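Local coordinates for protein N-acetylglucosamine-6-phosphate deacetylase (Mycobacterium smegmatis, PDB 6FV4) that probably removes the acetyl group from N-acetylglucosamine-6-phosphate, as a metal-dependent hydrolase of the amidohydrolase superfamily, at residues B[27-39]-B[43-55]. The protein carries 1 engineered substitution. Residues are numbered along the deposited sequence; the frame is centred on the assembly and turned at random.
Sequences GTELLRPGWLEIA and VVAVGAGAPPAQA. With CD (cadmium ion), chain I.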
loop_
_atom_site.group_PDB
_atom_site.type_symbol
_atom_site.label_atom_id
_atom_site.label_comp_id
_atom_site.label_asym_id
_atom_site.label_seq_id
_atom_site.Cartn_x
_atom_site.Cartn_y
_atom_site.Cartn_z
ATOM N N GLY B 27 -15.698 14.511 14.198
ATOM C CA GLY B 27 -15.535 14.004 12.856
ATOM C C GLY B 27 -14.505 14.777 12.062
ATOM O O GLY B 27 -13.872 14.208 11.163
ATOM N N THR B 28 -14.314 16.059 12.385
ATOM C CA THR B 28 -13.276 16.872 11.758
ATOM C C THR B 28 -12.346 17.520 12.780
ATOM O O THR B 28 -11.187 17.812 12.464
ATOM C CB THR B 28 -13.898 17.968 10.893
ATOM O OG1 THR B 28 -14.798 18.747 11.691
ATOM C CG2 THR B 28 -14.651 17.363 9.722
ATOM N N GLU B 29 -12.839 17.778 13.992
ATOM C CA GLU B 29 -12.070 18.462 15.024
ATOM C C GLU B 29 -12.006 17.612 16.283
ATOM O O GLU B 29 -12.902 16.811 16.564
ATOM C CB GLU B 29 -12.673 19.833 15.411
ATOM C CG GLU B 29 -13.046 20.754 14.267
ATOM C CD GLU B 29 -14.107 21.786 14.674
ATOM O OE1 GLU B 29 -15.270 21.383 14.955
ATOM O OE2 GLU B 29 -13.780 22.993 14.720
ATOM N N LEU B 30 -10.943 17.812 17.052
ATOM C CA LEU B 30 -10.819 17.254 18.392
ATOM C C LEU B 30 -10.904 18.415 19.375
ATOM O O LEU B 30 -10.014 19.274 19.409
ATOM C CB LEU B 30 -9.507 16.491 18.547
ATOM C CG LEU B 30 -9.300 15.763 19.876
ATOM C CD1 LEU B 30 -8.613 14.435 19.632
ATOM C CD2 LEU B 30 -8.501 16.608 20.870
ATOM N N LEU B 31 -11.954 18.432 20.183
ATOM C CA LEU B 31 -12.202 19.505 21.140
ATOM C C LEU B 31 -11.831 19.044 22.540
ATOM O O LEU B 31 -12.278 17.983 22.990
ATOM C CB LEU B 31 -13.664 19.940 21.106
ATOM C CG LEU B 31 -14.165 20.173 19.687
ATOM C CD1 LEU B 31 -15.627 20.495 19.729
ATOM C CD2 LEU B 31 -13.346 21.305 19.034
ATOM N N ARG B 32 -11.019 19.848 23.225
ATOM C CA ARG B 32 -10.532 19.515 24.553
ATOM C C ARG B 32 -10.452 20.779 25.404
ATOM O O ARG B 32 -9.584 21.626 25.170
ATOM C CB ARG B 32 -9.169 18.836 24.449
ATOM C CG ARG B 32 -8.797 17.988 25.647
ATOM C CD ARG B 32 -7.516 17.205 25.388
ATOM N NE ARG B 32 -7.774 15.856 24.889
ATOM C CZ ARG B 32 -6.996 15.227 24.014
ATOM N NH1 ARG B 32 -5.915 15.828 23.535
ATOM N NH2 ARG B 32 -7.292 13.995 23.620
ATOM N N PRO B 33 -11.366 20.972 26.365
ATOM C CA PRO B 33 -12.555 20.133 26.552
ATOM C C PRO B 33 -13.631 20.496 25.542
ATOM O O PRO B 33 -13.478 21.460 24.802
ATOM C CB PRO B 33 -12.997 20.453 27.983
ATOM C CG PRO B 33 -12.509 21.840 28.223
ATOM C CD PRO B 33 -11.254 22.019 27.398
ATOM N N GLY B 34 -14.715 19.731 25.489
ATOM C CA GLY B 34 -15.749 19.978 24.514
ATOM C C GLY B 34 -17.124 19.997 25.149
ATOM O O GLY B 34 -17.331 19.540 26.273
ATOM N N TRP B 35 -18.074 20.521 24.387
ATOM C CA TRP B 35 -19.443 20.565 24.857
ATOM C C TRP B 35 -20.368 20.492 23.659
ATOM O O TRP B 35 -20.008 20.909 22.553
ATOM C CB TRP B 35 -19.709 21.823 25.705
ATOM C CG TRP B 35 -19.570 23.127 24.979
ATOM C CD1 TRP B 35 -18.487 23.957 24.987
ATOM C CD2 TRP B 35 -20.555 23.759 24.153
ATOM N NE1 TRP B 35 -18.736 25.063 24.217
ATOM C CE2 TRP B 35 -19.999 24.970 23.695
ATOM C CE3 TRP B 35 -21.858 23.420 23.758
ATOM C CZ2 TRP B 35 -20.689 25.840 22.853
ATOM C CZ3 TRP B 35 -22.544 24.283 22.924
ATOM C CH2 TRP B 35 -21.959 25.484 22.481
ATOM N N LEU B 36 -21.562 19.939 23.894
ATOM C CA LEU B 36 -22.587 19.785 22.879
ATOM C C LEU B 36 -23.929 20.140 23.477
ATOM O O LEU B 36 -24.231 19.781 24.619
ATOM C CB LEU B 36 -22.697 18.351 22.342
ATOM C CG LEU B 36 -21.536 17.584 21.748
ATOM C CD1 LEU B 36 -20.928 16.730 22.828
ATOM C CD2 LEU B 36 -22.080 16.725 20.613
ATOM N N GLU B 37 -24.747 20.799 22.676
ATOM C CA GLU B 37 -26.116 21.114 23.039
ATOM C C GLU B 37 -27.057 20.304 22.178
ATOM O O GLU B 37 -26.963 20.347 20.949
ATOM C CB GLU B 37 -26.395 22.591 22.841
ATOM C CG GLU B 37 -27.397 23.159 23.751
ATOM C CD GLU B 37 -27.691 24.542 23.300
ATOM O OE1 GLU B 37 -26.738 25.346 23.277
ATOM O OE2 GLU B 37 -28.845 24.815 22.911
ATOM N N ILE B 38 -27.975 19.598 22.824
ATOM C CA ILE B 38 -28.890 18.678 22.170
ATOM C C ILE B 38 -30.298 19.216 22.364
ATOM O O ILE B 38 -30.665 19.612 23.476
ATOM C CB ILE B 38 -28.763 17.254 22.751
ATOM C CG1 ILE B 38 -27.330 16.723 22.610
ATOM C CG2 ILE B 38 -29.783 16.315 22.120
ATOM C CD1 ILE B 38 -26.811 16.737 21.210
ATOM N N ALA B 39 -31.078 19.251 21.289
ATOM C CA ALA B 39 -32.502 19.563 21.378
ATOM C C ALA B 39 -33.253 18.481 20.632
ATOM O O ALA B 39 -32.976 18.239 19.452
ATOM C CB ALA B 39 -32.837 20.938 20.792
ATOM N N VAL B 43 -28.372 17.799 17.217
ATOM C CA VAL B 43 -27.345 18.652 17.793
ATOM C C VAL B 43 -27.682 20.094 17.430
ATOM O O VAL B 43 -27.945 20.407 16.264
ATOM C CB VAL B 43 -25.946 18.254 17.291
ATOM C CG1 VAL B 43 -24.869 19.228 17.818
ATOM C CG2 VAL B 43 -25.592 16.808 17.694
ATOM N N VAL B 44 -27.727 20.961 18.434
ATOM C CA VAL B 44 -27.910 22.400 18.228
ATOM C C VAL B 44 -26.576 23.104 18.018
ATOM O O VAL B 44 -26.380 23.828 17.038
ATOM C CB VAL B 44 -28.666 23.004 19.429
ATOM C CG1 VAL B 44 -28.789 24.528 19.280
ATOM C CG2 VAL B 44 -30.004 22.374 19.545
ATOM N N ALA B 45 -25.638 22.911 18.939
ATOM C CA ALA B 45 -24.340 23.558 18.843
ATOM C C ALA B 45 -23.284 22.659 19.460
ATOM O O ALA B 45 -23.578 21.843 20.337
ATOM C CB ALA B 45 -24.336 24.926 19.538
ATOM N N VAL B 46 -22.054 22.815 18.973
ATOM C CA VAL B 46 -20.863 22.178 19.520
ATOM C C VAL B 46 -19.819 23.267 19.717
ATOM O O VAL B 46 -19.773 24.241 18.961
ATOM C CB VAL B 46 -20.333 21.062 18.587
ATOM C CG1 VAL B 46 -19.098 20.425 19.146
ATOM C CG2 VAL B 46 -21.398 20.006 18.374
ATOM N N GLY B 47 -18.974 23.105 20.736
ATOM C CA GLY B 47 -17.898 24.064 20.926
ATOM C C GLY B 47 -16.804 23.521 21.814
ATOM O O GLY B 47 -16.958 22.489 22.471
ATOM N N ALA B 48 -15.684 24.240 21.829
ATOM C CA ALA B 48 -14.559 23.913 22.691
ATOM C C ALA B 48 -14.539 24.822 23.915
ATOM O O ALA B 48 -15.150 25.895 23.937
ATOM C CB ALA B 48 -13.235 24.028 21.934
ATOM N N GLY B 49 -13.825 24.373 24.941
ATOM C CA GLY B 49 -13.709 25.152 26.159
ATOM C C GLY B 49 -14.901 24.974 27.086
ATOM O O GLY B 49 -15.598 23.955 27.069
ATOM N N ALA B 50 -15.139 25.999 27.899
ATOM C CA ALA B 50 -16.183 25.937 28.908
ATOM C C ALA B 50 -17.567 25.968 28.263
ATOM O O ALA B 50 -17.772 26.623 27.235
ATOM C CB ALA B 50 -16.045 27.102 29.885
ATOM N N PRO B 51 -18.536 25.273 28.849
ATOM C CA PRO B 51 -19.896 25.274 28.289
ATOM C C PRO B 51 -20.534 26.646 28.406
ATOM O O PRO B 51 -20.119 27.467 29.238
ATOM C CB PRO B 51 -20.637 24.236 29.147
ATOM C CG PRO B 51 -19.839 24.129 30.402
ATOM C CD PRO B 51 -18.412 24.398 30.028
ATOM N N PRO B 52 -21.549 26.937 27.584
ATOM C CA PRO B 52 -22.218 28.242 27.690
ATOM C C PRO B 52 -22.989 28.423 28.988
ATOM O O PRO B 52 -23.119 29.560 29.463
ATOM C CB PRO B 52 -23.155 28.248 26.477
ATOM C CG PRO B 52 -23.435 26.789 26.223
ATOM C CD PRO B 52 -22.121 26.107 26.510
ATOM N N ALA B 53 -23.511 27.342 29.564
ATOM C CA ALA B 53 -24.223 27.372 30.835
ATOM C C ALA B 53 -23.757 26.176 31.658
ATOM O O ALA B 53 -22.839 25.448 31.265
ATOM C CB ALA B 53 -25.740 27.358 30.610
ATOM N N GLN B 54 -24.382 25.962 32.812
ATOM C CA GLN B 54 -24.065 24.777 33.597
ATOM C C GLN B 54 -24.590 23.539 32.881
ATOM O O GLN B 54 -25.746 23.500 32.450
ATOM C CB GLN B 54 -24.654 24.875 35.002
ATOM C CG GLN B 54 -24.323 23.662 35.870
ATOM C CD GLN B 54 -24.744 23.834 37.317
ATOM O OE1 GLN B 54 -25.937 23.958 37.622
ATOM N NE2 GLN B 54 -23.768 23.833 38.221
ATOM N N ALA B 55 -23.736 22.530 32.749
ATOM C CA ALA B 55 -24.071 21.365 31.946
ATOM C C ALA B 55 -25.121 20.500 32.634
ATOM O O ALA B 55 -25.164 20.384 33.862
ATOM C CB ALA B 55 -22.817 20.537 31.666
HETATM CD CD CD I . -28.807 26.997 24.171
HETATM O O HOH W 1 -16.627 21.598 28.347
HETATM O O HOH W 2 -17.383 27.490 22.885
HETATM O O HOH W 3 -31.372 27.200 24.728
#
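The β-hairpin of strands 34-39 and 42-48 carries Trp35, whose indole lies across Gly47 on the neighbouring strand. Gly47 CA sits 3.8 Å from the centroid of the five-membered ring of Trp35, a CH-pi contact; with no side chain on Gly47, its backbone can lie directly against the indole. The chain then turns back and covers the opposite face: Pro52 CD stands 3.6 Å from the centroid of the six-membered ring of Trp35, with Pro51 CA above the pyrrole part. A chi1 of 64° swings the ring over the partner strand. A water accepts from Trp35 NE1 and donates to Ala48 O, which probably helps fix the ring's rotation. Trp35, Val46 and Gly47 also line the pocket of a dithiothreitol molecule, probably from the crystallisation liquor. Backbone bonds between Trp35 and Gly47 run both ways. Further along, Val44 and Ala45 both lie opposite Glu37, defining a classic β-bulge: Val44 N reaches Glu37 O at 2.7 Å, and Glu37 N bonds Ala45 O. Glu37 binds a cadmium ion, away from the active-site metals, through OE2 at 2.5 Å and OE1 at 2.8 Å. On the face carrying Leu36 and Val46, Leu31 from strand 30-31 puts CD1 3.5 Å from Val46 CG1. Strand 16-21 pairs with the other side of 34-39, leaving 42-48 outermost in this small mixed sheet, a bulged antiparallel hairpin.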